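PDB 3LY1: putative histidinol-phosphate aminotransferase from Erwinia carotovora atroseptica, which binds pyridoxal 5'-phosphate and probably acts as a transaminase of the class-II, histidinol-phosphate aminotransferase type. Local coordinates for residues A[95-100]-A[116-121]; A[99-104]-A[146-151]; A[152-157]-A[286-291]. All coordinates share one frame; numbering follows the deposited sequence. Where two conformers were deposited one is given.

Contact 1: A[95-100]-A[116-121]; sequences LVIPEL and VTKVKM. With EDO (1,2-ethanediol), chain G.
Strands 95-98 and 116-119 run parallel, their axes 4.7 Å apart at closest and inclined by 25°, and Leu95, Val96, Ile97 and Pro98 pair in turn with Val116, Thr117, Lys118 and Val119. They are the two arms of a beta-alpha-beta unit whose crossover is helix 104-111. Within this chain, strand 115-119 is an outermost strand of the large mixed sheet of this putative PLP-dependent aminotransferase. Four backbone bonds join the arms. The first, Thr117 N to Leu95 O at 2.8 Å, is nearly straight; in the last, Glu99 N reaches Val119 O at 2.9 Å from above the carbonyl plane, with the N-H bent to 137°, as the chain leaves the strand.

On the face of Leu95, Val116, Ile97 and Lys118, CD1 of Ile97 touches Val116 CG1 at 3.9 Å and Lys118 CG at 3.8 Å. Ile97 and Lys118 lie alongside each other and point the same way, the lysine carbons running past the isoleucine tip before NZ meets Glu106 in a salt bridge. Val96, on the other face, packs on helix 129-137.

Beyond the strand ends, Met121, a selenomethionine, folds back. With CG of Met121 beside its backbone N (chi1 -54°) and the chain bent at chi2 and again at chi3, Met121 SE lies 3.5 Å from Pro98 CB. Met121 CE is 3.6 Å from Leu100 O.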
loop_
_atom_site.group_PDB
_atom_site.type_symbol
_atom_site.label_atom_id
_atom_site.label_comp_id
_atom_site.label_asym_id
_atom_site.label_seq_id
_atom_site.Cartn_x
_atom_site.Cartn_y
_atom_site.Cartn_z
ATOM N N LEU A 95 -13.046 3.743 -20.727
ATOM C CA LEU A 95 -11.615 4.027 -20.665
ATOM C C LEU A 95 -11.127 4.039 -22.117
ATOM O O LEU A 95 -11.394 3.092 -22.851
ATOM C CB LEU A 95 -10.875 2.927 -19.889
ATOM C CG LEU A 95 -9.354 2.960 -19.951
ATOM C CD1 LEU A 95 -8.884 4.071 -19.066
ATOM C CD2 LEU A 95 -8.726 1.608 -19.525
ATOM N N VAL A 96 -10.423 5.094 -22.503
ATOM C CA VAL A 96 -9.841 5.236 -23.849
ATOM C C VAL A 96 -8.332 5.076 -23.719
ATOM O O VAL A 96 -7.678 5.813 -22.960
ATOM C CB VAL A 96 -10.196 6.586 -24.510
ATOM C CG1 VAL A 96 -9.499 6.717 -25.873
ATOM C CG2 VAL A 96 -11.726 6.709 -24.698
ATOM N N ILE A 97 -7.800 4.072 -24.422
ATOM C CA ILE A 97 -6.362 3.734 -24.366
ATOM C C ILE A 97 -5.873 3.334 -25.768
ATOM O O ILE A 97 -6.686 2.826 -26.620
ATOM C CB ILE A 97 -6.048 2.544 -23.403
ATOM C CG1 ILE A 97 -7.140 1.449 -23.442
ATOM C CG2 ILE A 97 -5.831 3.048 -21.917
ATOM C CD1 ILE A 97 -6.685 0.062 -22.835
ATOM N N PRO A 98 -4.581 3.501 -26.008
ATOM C CA PRO A 98 -3.877 2.843 -27.113
ATOM C C PRO A 98 -3.944 1.341 -26.911
ATOM O O PRO A 98 -3.987 0.889 -25.768
ATOM C CB PRO A 98 -2.424 3.341 -26.976
ATOM C CG PRO A 98 -2.497 4.527 -26.078
ATOM C CD PRO A 98 -3.629 4.240 -25.146
ATOM N N GLU A 99 -3.951 0.582 -27.997
ATOM C CA GLU A 99 -4.149 -0.853 -27.916
ATOM C C GLU A 99 -2.969 -1.511 -27.192
ATOM O O GLU A 99 -3.154 -2.545 -26.531
ATOM C CB GLU A 99 -4.345 -1.460 -29.310
ATOM C CG GLU A 99 -4.590 -2.952 -29.292
ATOM C CD GLU A 99 -5.098 -3.490 -30.609
ATOM O OE1 GLU A 99 -5.143 -2.727 -31.608
ATOM O OE2 GLU A 99 -5.439 -4.690 -30.632
ATOM N N LEU A 100 -1.783 -0.919 -27.329
ATOM C CA LEU A 100 -0.525 -1.469 -26.770
ATOM C C LEU A 100 0.071 -0.482 -25.751
ATOM O O LEU A 100 0.753 0.494 -26.097
ATOM C CB LEU A 100 0.515 -1.761 -27.860
ATOM C CG LEU A 100 1.851 -2.444 -27.424
ATOM C CD1 LEU A 100 1.584 -3.912 -27.031
ATOM C CD2 LEU A 100 2.945 -2.371 -28.515
ATOM N N VAL A 116 -14.173 -0.538 -22.398
ATOM C CA VAL A 116 -12.752 -0.272 -22.661
ATOM C C VAL A 116 -12.600 -0.106 -24.164
ATOM O O VAL A 116 -12.921 -1.019 -24.924
ATOM C CB VAL A 116 -11.858 -1.401 -22.171
ATOM C CG1 VAL A 116 -10.429 -1.158 -22.585
ATOM C CG2 VAL A 116 -11.944 -1.517 -20.641
ATOM N N THR A 117 -12.173 1.078 -24.580
ATOM C CA THR A 117 -12.098 1.442 -25.986
ATOM C C THR A 117 -10.627 1.556 -26.368
ATOM O O THR A 117 -9.946 2.517 -25.982
ATOM C CB THR A 117 -12.872 2.767 -26.244
ATOM O OG1 THR A 117 -14.255 2.586 -25.907
ATOM C CG2 THR A 117 -12.767 3.202 -27.724
ATOM N N LYS A 118 -10.129 0.555 -27.094
ATOM C CA LYS A 118 -8.738 0.504 -27.501
ATOM C C LYS A 118 -8.611 1.016 -28.930
ATOM O O LYS A 118 -9.407 0.641 -29.801
ATOM C CB LYS A 118 -8.193 -0.931 -27.427
ATOM C CG LYS A 118 -7.997 -1.452 -26.029
ATOM C CD LYS A 118 -7.509 -2.916 -26.058
ATOM C CE LYS A 118 -7.614 -3.506 -24.674
ATOM N NZ LYS A 118 -6.940 -4.818 -24.589
ATOM N N VAL A 119 -7.636 1.893 -29.147
ATOM C CA VAL A 119 -7.366 2.497 -30.431
ATOM C C VAL A 119 -6.079 1.907 -31.004
ATOM O O VAL A 119 -5.006 1.950 -30.377
ATOM C CB VAL A 119 -7.239 4.039 -30.306
ATOM C CG1 VAL A 119 -6.877 4.664 -31.661
ATOM C CG2 VAL A 119 -8.533 4.616 -29.716
ATOM N N LYS A 120 -6.207 1.345 -32.201
ATOM C CA LYS A 120 -5.093 0.677 -32.874
ATOM C C LYS A 120 -3.884 1.609 -32.945
ATOM O O LYS A 120 -4.037 2.809 -33.109
ATOM C CB LYS A 120 -5.542 0.210 -34.260
ATOM C CG LYS A 120 -4.547 -0.676 -35.006
ATOM C CD LYS A 120 -5.045 -1.015 -36.428
ATOM C CE LYS A 120 -4.074 -1.976 -37.146
ATOM N NZ LYS A 120 -4.837 -3.038 -37.894
HETATM N N MSE A 121 -2.688 1.068 -32.761
HETATM C CA MSE A 121 -1.477 1.861 -32.916
HETATM C C MSE A 121 -1.280 2.264 -34.394
HETATM O O MSE A 121 -1.790 1.591 -35.307
HETATM C CB MSE A 121 -0.234 1.080 -32.478
HETATM C CG MSE A 121 -0.303 0.493 -31.059
HETATM SE SE MSE A 121 -0.886 1.684 -29.653
HETATM C CE MSE A 121 0.838 2.363 -29.121
HETATM C C1 EDO G . -3.376 -2.389 -22.566
HETATM O O1 EDO G . -4.489 -2.545 -21.672
HETATM C C2 EDO G . -2.580 -3.682 -22.842
HETATM O O2 EDO G . -1.852 -3.575 -24.109
HETATM O O HOH W 1 -4.586 -4.588 -26.018
#

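Contact 2: A[99-104]-A[146-151]; sequences ELTYGD and YLVNPN. With PLP (pyridoxal-5'-phosphate), chain E; EDO (1,2-ethanediol), chain G; EDO (1,2-ethanediol), chain L.
The hydroxyl of Thr101 has two partners across the contact: OG1 donates to Asn151 OD1 at 2.7 Å and accepts a hydrogen bond from a water at 2.8 Å. That water also donates to Tyr146 O and accepts from Val148 N, tying the loop to the backbone of strand 143-148. Asn151 ND2 donates to Leu100 O at 2.9 Å, the acceptor lying in the amide plane, and also bonds Thr154 OG1, which fixes the amide's rotation.

Tyr102 carries the cofactor end of the contact. Its CG stands opposite the backbone N (chi1 -170°), which lays one ring face against the pyridine of PLP, whose C3 is 3.7 Å above the ring plane. Tyr146 approaches the edge of the same ring with OH 3.5 Å from Tyr102 CD2, and that hydroxyl is hydrogen-bonded to Asp179, itself a PLP partner. Tyr102 O in turn lies in plane at the edge of the Tyr146 ring, 3.4 Å from Tyr146 CE2. Val148 CG1 touches the cofactor methyl C2A at 3.4 Å.

The loop 99-104 leaves strand 94-98 and enters helix 104-111 across the C-terminal end of strand 143-148, with Ile81 of helix 76-88 packed against both tyrosines.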
loop_
_atom_site.group_PDB
_atom_site.type_symbol
_atom_site.label_atom_id
_atom_site.label_comp_id
_atom_site.label_asym_id
_atom_site.label_seq_id
_atom_site.Cartn_x
_atom_site.Cartn_y
_atom_site.Cartn_z
ATOM N N GLU A 99 -3.951 0.582 -27.997
ATOM C CA GLU A 99 -4.149 -0.853 -27.916
ATOM C C GLU A 99 -2.969 -1.511 -27.192
ATOM O O GLU A 99 -3.154 -2.545 -26.531
ATOM C CB GLU A 99 -4.345 -1.460 -29.310
ATOM C CG GLU A 99 -4.590 -2.952 -29.292
ATOM C CD GLU A 99 -5.098 -3.490 -30.609
ATOM O OE1 GLU A 99 -5.143 -2.727 -31.608
ATOM O OE2 GLU A 99 -5.439 -4.690 -30.632
ATOM N N LEU A 100 -1.783 -0.919 -27.329
ATOM C CA LEU A 100 -0.525 -1.469 -26.770
ATOM C C LEU A 100 0.071 -0.482 -25.751
ATOM O O LEU A 100 0.753 0.494 -26.097
ATOM C CB LEU A 100 0.515 -1.761 -27.860
ATOM C CG LEU A 100 1.851 -2.444 -27.424
ATOM C CD1 LEU A 100 1.584 -3.912 -27.031
ATOM C CD2 LEU A 100 2.945 -2.371 -28.515
ATOM N N THR A 101 -0.202 -0.751 -24.482
ATOM C CA THR A 101 0.212 0.092 -23.400
ATOM C C THR A 101 0.242 -0.685 -22.062
ATOM O O THR A 101 0.072 -1.906 -22.041
ATOM C CB THR A 101 -0.719 1.367 -23.321
ATOM O OG1 THR A 101 -0.073 2.338 -22.506
ATOM C CG2 THR A 101 -2.146 1.078 -22.741
ATOM N N TYR A 102 0.476 0.007 -20.953
ATOM C CA TYR A 102 0.530 -0.628 -19.630
ATOM C C TYR A 102 -0.881 -1.064 -19.203
ATOM O O TYR A 102 -1.809 -0.237 -19.189
ATOM C CB TYR A 102 1.153 0.328 -18.615
ATOM C CG TYR A 102 1.465 -0.321 -17.290
ATOM C CD1 TYR A 102 2.387 -1.382 -17.203
ATOM C CD2 TYR A 102 0.848 0.109 -16.126
ATOM C CE1 TYR A 102 2.665 -1.985 -15.998
ATOM C CE2 TYR A 102 1.110 -0.493 -14.920
ATOM C CZ TYR A 102 2.031 -1.527 -14.848
ATOM O OH TYR A 102 2.322 -2.096 -13.627
ATOM N N GLY A 103 -1.026 -2.360 -18.885
ATOM C CA GLY A 103 -2.347 -2.997 -18.747
ATOM C C GLY A 103 -3.155 -2.688 -17.497
ATOM O O GLY A 103 -4.326 -3.072 -17.410
ATOM N N ASP A 104 -2.564 -2.037 -16.520
ATOM C CA ASP A 104 -3.287 -1.770 -15.257
ATOM C C ASP A 104 -4.500 -0.904 -15.427
ATOM O O ASP A 104 -5.440 -1.065 -14.699
ATOM C CB ASP A 104 -2.391 -1.129 -14.205
ATOM C CG ASP A 104 -1.483 -2.137 -13.505
ATOM O OD1 ASP A 104 -1.351 -3.286 -13.980
ATOM O OD2 ASP A 104 -0.904 -1.766 -12.459
ATOM N N TYR A 146 -6.062 7.207 -20.564
ATOM C CA TYR A 146 -4.831 6.812 -19.851
ATOM C C TYR A 146 -3.668 6.806 -20.842
ATOM O O TYR A 146 -3.653 5.982 -21.763
ATOM C CB TYR A 146 -5.037 5.454 -19.166
ATOM C CG TYR A 146 -3.826 4.849 -18.484
ATOM C CD1 TYR A 146 -3.168 5.525 -17.458
ATOM C CD2 TYR A 146 -3.345 3.600 -18.857
ATOM C CE1 TYR A 146 -2.074 4.998 -16.834
ATOM C CE2 TYR A 146 -2.246 3.030 -18.202
ATOM C CZ TYR A 146 -1.602 3.755 -17.207
ATOM O OH TYR A 146 -0.491 3.261 -16.566
ATOM N N LEU A 147 -2.729 7.733 -20.623
ATOM C CA LEU A 147 -1.625 8.033 -21.516
ATOM C C LEU A 147 -0.322 7.804 -20.762
ATOM O O LEU A 147 -0.005 8.514 -19.828
ATOM C CB LEU A 147 -1.684 9.481 -21.990
ATOM C CG LEU A 147 -2.921 9.967 -22.757
ATOM C CD1 LEU A 147 -2.776 11.479 -23.057
ATOM C CD2 LEU A 147 -3.169 9.152 -24.044
ATOM N N VAL A 148 0.379 6.761 -21.148
ATOM C CA VAL A 148 1.688 6.439 -20.587
ATOM C C VAL A 148 2.748 7.037 -21.480
ATOM O O VAL A 148 2.754 6.797 -22.716
ATOM C CB VAL A 148 1.845 4.897 -20.422
ATOM C CG1 VAL A 148 3.193 4.594 -19.702
ATOM C CG2 VAL A 148 0.625 4.323 -19.655
ATOM N N ASN A 149 3.669 7.795 -20.869
ATOM C CA ASN A 149 4.576 8.648 -21.606
ATOM C C ASN A 149 5.841 8.832 -20.813
ATOM O O ASN A 149 5.836 9.606 -19.874
ATOM C CB ASN A 149 3.969 10.050 -21.841
ATOM C CG ASN A 149 4.627 10.795 -22.994
ATOM O OD1 ASN A 149 5.144 10.162 -23.948
ATOM N ND2 ASN A 149 4.663 12.153 -22.903
ATOM N N PRO A 150 6.938 8.134 -21.176
ATOM C CA PRO A 150 7.160 7.151 -22.242
ATOM C C PRO A 150 6.293 5.932 -22.071
ATOM O O PRO A 150 6.049 5.553 -20.955
ATOM C CB PRO A 150 8.633 6.753 -22.055
ATOM C CG PRO A 150 9.276 7.897 -21.381
ATOM C CD PRO A 150 8.192 8.488 -20.497
ATOM N N ASN A 151 5.825 5.351 -23.164
ATOM C CA ASN A 151 4.952 4.182 -23.113
ATOM C C ASN A 151 5.736 2.941 -22.710
ATOM O O ASN A 151 6.891 2.816 -23.047
ATOM C CB ASN A 151 4.254 3.982 -24.468
ATOM C CG ASN A 151 3.122 2.957 -24.413
ATOM O OD1 ASN A 151 2.380 2.873 -23.425
ATOM N ND2 ASN A 151 2.968 2.195 -25.493
HETATM N N1 PLP E . 3.272 2.766 -14.661
HETATM C C2 PLP E . 4.057 2.149 -15.613
HETATM C C2A PLP E . 4.034 2.682 -17.024
HETATM C C3 PLP E . 4.811 1.037 -15.237
HETATM O O3 PLP E . 5.569 0.418 -16.179
HETATM C C4 PLP E . 4.762 0.569 -13.906
HETATM C C4A PLP E . 5.668 -0.546 -13.450
HETATM O O4A PLP E . 5.663 -1.547 -14.147
HETATM C C5 PLP E . 3.950 1.204 -12.958
HETATM C C6 PLP E . 3.199 2.302 -13.378
HETATM C C5A PLP E . 3.848 0.735 -11.523
HETATM O O4P PLP E . 5.082 0.795 -10.783
HETATM P P PLP E . 5.089 1.064 -9.210
HETATM O O1P PLP E . 3.869 0.518 -8.537
HETATM O O2P PLP E . 5.187 2.565 -9.146
HETATM O O3P PLP E . 6.377 0.376 -8.790
HETATM C C1 EDO G . -3.376 -2.389 -22.566
HETATM O O1 EDO G . -4.489 -2.545 -21.672
HETATM C C2 EDO G . -2.580 -3.682 -22.842
HETATM O O2 EDO G . -1.852 -3.575 -24.109
HETATM C C1 EDO L . -6.086 -7.232 -19.241
HETATM O O1 EDO L . -7.079 -6.747 -18.329
HETATM C C2 EDO L . -4.732 -6.884 -18.638
HETATM O O2 EDO L . -4.583 -5.467 -18.699
HETATM O O HOH W 2 -1.178 4.923 -22.753
#

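Contact 3: A[152-157]-A[286-291]; sequences NPTGTI and PYLPSE. With PLP (pyridoxal-5'-phosphate), chain E.
A single direct hydrogen bond crosses between the two loops, from Glu291 N to Gly155 O at 2.9 Å, with the N-H bent to 149°. Gly155 takes a positive phi of 84°, and the backbones come close here: its CA lies 4.7 Å from that of Ser290. Farther along, a water bridges the chains by contacting Thr154 O at 2.9 Å and Leu288 O at 2.8 Å.

The remaining contacts are van der Waals packing. Leu288 points toward the opposite loop, and its CD1 meets Thr154 at CB, 3.7 Å away, and at CG2. Thr156 turns its methyl rather than its hydroxyl to the partner: a chi1 of 53° puts OG1 between the backbone N and the carbonyl carbon, which leaves CG2 opposite the carbonyl carbon and facing Pro289. There Thr156 CG2 sits 3.3 Å from Pro289 O and also touches CD of the proline ring. Ile157 CG2 lies 3.8 Å from Glu291 CB. Beyond that the glutamate chain bends at chi2 and carries its carboxylate away from the contact, where OE1 accepts from the backbone N atoms of Asn187 and Asp188.

The cofactor bond comes from the other end of 152-157. Asn152 ND2 donates to O3 of PLP at 2.8 Å, while its OD1 accepts from Arg329 NH1, so both ends of the amide are held.

Within the fold, the loop between strand 143-148 and helix 160-168 meets the one between helix 259-283 and strand 294-298. Ser290 OG bonds Phe294 O and Arg273, anchoring the second loop to its own strand and helix, while Pro153 packs on Phe296 of strand 294-298 and Leu288 on Trp327 of strand 327-331.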
loop_
_atom_site.group_PDB
_atom_site.type_symbol
_atom_site.label_atom_id
_atom_site.label_comp_id
_atom_site.label_asym_id
_atom_site.label_seq_id
_atom_site.Cartn_x
_atom_site.Cartn_y
_atom_site.Cartn_z
ATOM N N ASN A 152 5.052 2.032 -22.034
ATOM C CA ASN A 152 5.537 0.697 -21.707
ATOM C C ASN A 152 4.532 -0.182 -22.382
ATOM O O ASN A 152 3.336 -0.094 -22.062
ATOM C CB ASN A 152 5.558 0.511 -20.171
ATOM C CG ASN A 152 5.970 -0.907 -19.724
ATOM O OD1 ASN A 152 6.354 -1.741 -20.538
ATOM N ND2 ASN A 152 5.906 -1.167 -18.407
ATOM N N PRO A 153 4.965 -1.060 -23.331
ATOM C CA PRO A 153 6.273 -1.639 -23.576
ATOM C C PRO A 153 7.115 -1.039 -24.686
ATOM O O PRO A 153 8.269 -1.416 -24.798
ATOM C CB PRO A 153 5.911 -3.083 -23.954
ATOM C CG PRO A 153 4.688 -2.907 -24.756
ATOM C CD PRO A 153 3.912 -1.849 -24.004
ATOM N N THR A 154 6.568 -0.116 -25.482
ATOM C CA THR A 154 7.256 0.336 -26.707
ATOM C C THR A 154 8.480 1.213 -26.401
ATOM O O THR A 154 9.402 1.238 -27.175
ATOM C CB THR A 154 6.332 1.153 -27.619
ATOM O OG1 THR A 154 5.832 2.295 -26.892
ATOM C CG2 THR A 154 5.147 0.292 -28.164
ATOM N N GLY A 155 8.451 1.945 -25.289
ATOM C CA GLY A 155 9.522 2.872 -24.878
ATOM C C GLY A 155 9.487 4.279 -25.475
ATOM O O GLY A 155 10.317 5.116 -25.148
ATOM N N THR A 156 8.515 4.546 -26.347
ATOM C CA THR A 156 8.483 5.796 -27.087
ATOM C C THR A 156 7.757 6.887 -26.315
ATOM O O THR A 156 6.954 6.618 -25.428
ATOM C CB THR A 156 7.803 5.602 -28.430
ATOM O OG1 THR A 156 6.495 4.997 -28.247
ATOM C CG2 THR A 156 8.696 4.666 -29.306
ATOM N N ILE A 157 8.044 8.124 -26.690
ATOM C CA ILE A 157 7.272 9.279 -26.221
ATOM C C ILE A 157 6.300 9.777 -27.288
ATOM O O ILE A 157 6.489 9.547 -28.495
ATOM C CB ILE A 157 8.182 10.435 -25.742
ATOM C CG1 ILE A 157 9.089 10.961 -26.864
ATOM C CG2 ILE A 157 8.984 9.995 -24.496
ATOM C CD1 ILE A 157 8.499 12.149 -27.693
ATOM N N PRO A 286 14.846 -4.634 -36.314
ATOM C CA PRO A 286 14.297 -3.308 -36.037
ATOM C C PRO A 286 13.973 -3.113 -34.530
ATOM O O PRO A 286 13.612 -4.075 -33.831
ATOM C CB PRO A 286 12.993 -3.277 -36.873
ATOM C CG PRO A 286 13.230 -4.283 -37.994
ATOM C CD PRO A 286 14.105 -5.345 -37.381
ATOM N N TYR A 287 14.121 -1.886 -34.059
ATOM C CA TYR A 287 13.672 -1.486 -32.724
ATOM C C TYR A 287 13.051 -0.100 -32.699
ATOM O O TYR A 287 13.275 0.718 -33.593
ATOM C CB TYR A 287 14.823 -1.524 -31.760
ATOM C CG TYR A 287 15.943 -0.579 -32.119
ATOM C CD1 TYR A 287 16.998 -0.994 -32.938
ATOM C CD2 TYR A 287 15.951 0.730 -31.657
ATOM C CE1 TYR A 287 18.036 -0.114 -33.281
ATOM C CE2 TYR A 287 16.974 1.611 -31.988
ATOM C CZ TYR A 287 18.019 1.174 -32.795
ATOM O OH TYR A 287 19.030 2.049 -33.134
ATOM N N LEU A 288 12.290 0.169 -31.642
ATOM C CA LEU A 288 11.652 1.463 -31.463
ATOM C C LEU A 288 12.550 2.372 -30.627
ATOM O O LEU A 288 13.380 1.902 -29.842
ATOM C CB LEU A 288 10.257 1.301 -30.827
ATOM C CG LEU A 288 9.238 0.393 -31.537
ATOM C CD1 LEU A 288 7.842 0.418 -30.863
ATOM C CD2 LEU A 288 9.077 0.804 -32.984
ATOM N N PRO A 289 12.415 3.695 -30.803
ATOM C CA PRO A 289 13.255 4.583 -29.988
ATOM C C PRO A 289 12.921 4.352 -28.500
ATOM O O PRO A 289 11.747 4.089 -28.135
ATOM C CB PRO A 289 12.863 5.981 -30.444
ATOM C CG PRO A 289 12.206 5.806 -31.772
ATOM C CD PRO A 289 11.587 4.425 -31.775
ATOM N N SER A 290 13.958 4.349 -27.689
ATOM C CA SER A 290 13.890 3.990 -26.283
ATOM C C SER A 290 14.142 5.258 -25.505
ATOM O O SER A 290 15.202 5.862 -25.624
ATOM C CB SER A 290 14.986 2.955 -25.958
ATOM O OG SER A 290 15.094 2.719 -24.574
ATOM N N GLU A 291 13.144 5.692 -24.754
ATOM C CA GLU A 291 13.250 6.885 -23.931
ATOM C C GLU A 291 13.116 6.565 -22.432
ATOM O O GLU A 291 13.230 7.479 -21.597
ATOM C CB GLU A 291 12.176 7.891 -24.342
ATOM C CG GLU A 291 12.329 8.356 -25.754
ATOM C CD GLU A 291 13.632 9.105 -26.020
ATOM O OE1 GLU A 291 14.178 9.752 -25.106
ATOM O OE2 GLU A 291 14.119 9.047 -27.169
HETATM N N1 PLP E . 3.272 2.766 -14.661
HETATM C C2 PLP E . 4.057 2.149 -15.613
HETATM C C2A PLP E . 4.034 2.682 -17.024
HETATM C C3 PLP E . 4.811 1.037 -15.237
HETATM O O3 PLP E . 5.569 0.418 -16.179
HETATM C C4 PLP E . 4.762 0.569 -13.906
HETATM C C4A PLP E . 5.668 -0.546 -13.450
HETATM O O4A PLP E . 5.663 -1.547 -14.147
HETATM C C5 PLP E . 3.950 1.204 -12.958
HETATM C C6 PLP E . 3.199 2.302 -13.378
HETATM C C5A PLP E . 3.848 0.735 -11.523
HETATM O O4P PLP E . 5.082 0.795 -10.783
HETATM P P PLP E . 5.089 1.064 -9.210
HETATM O O1P PLP E . 3.869 0.518 -8.537
HETATM O O2P PLP E . 5.187 2.565 -9.146
HETATM O O3P PLP E . 6.377 0.376 -8.790
HETATM O O HOH W 3 12.238 0.881 -27.450
#

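How the contacts relate
The three contacts step from the sheet edge to the cofactor and on to the smaller antiparallel sheet. Contacts 1 and 2, centres about 9 Å apart, share Glu99 and Leu100 and lie on neighbouring strands, with Val96 O and Tyr146 N 3.2 Å apart in a probable hydrogen bond. Contact 3 is centred about 12 Å from contact 2, and its segment 152-157 follows directly on 146-151: Asn151 N and Thr156 O, 2.8 Å apart, are probably hydrogen-bonded. Leu100 reaches all three, its CD2 lying 3.5 Å from Thr154 CG2. Contacts 2 and 3 both touch PLP, and Tyr102 CD1 is 3.7 Å from Asn152 ND2; in contact 1, the side chain of Ile97 is about 11 Å from the cofactor.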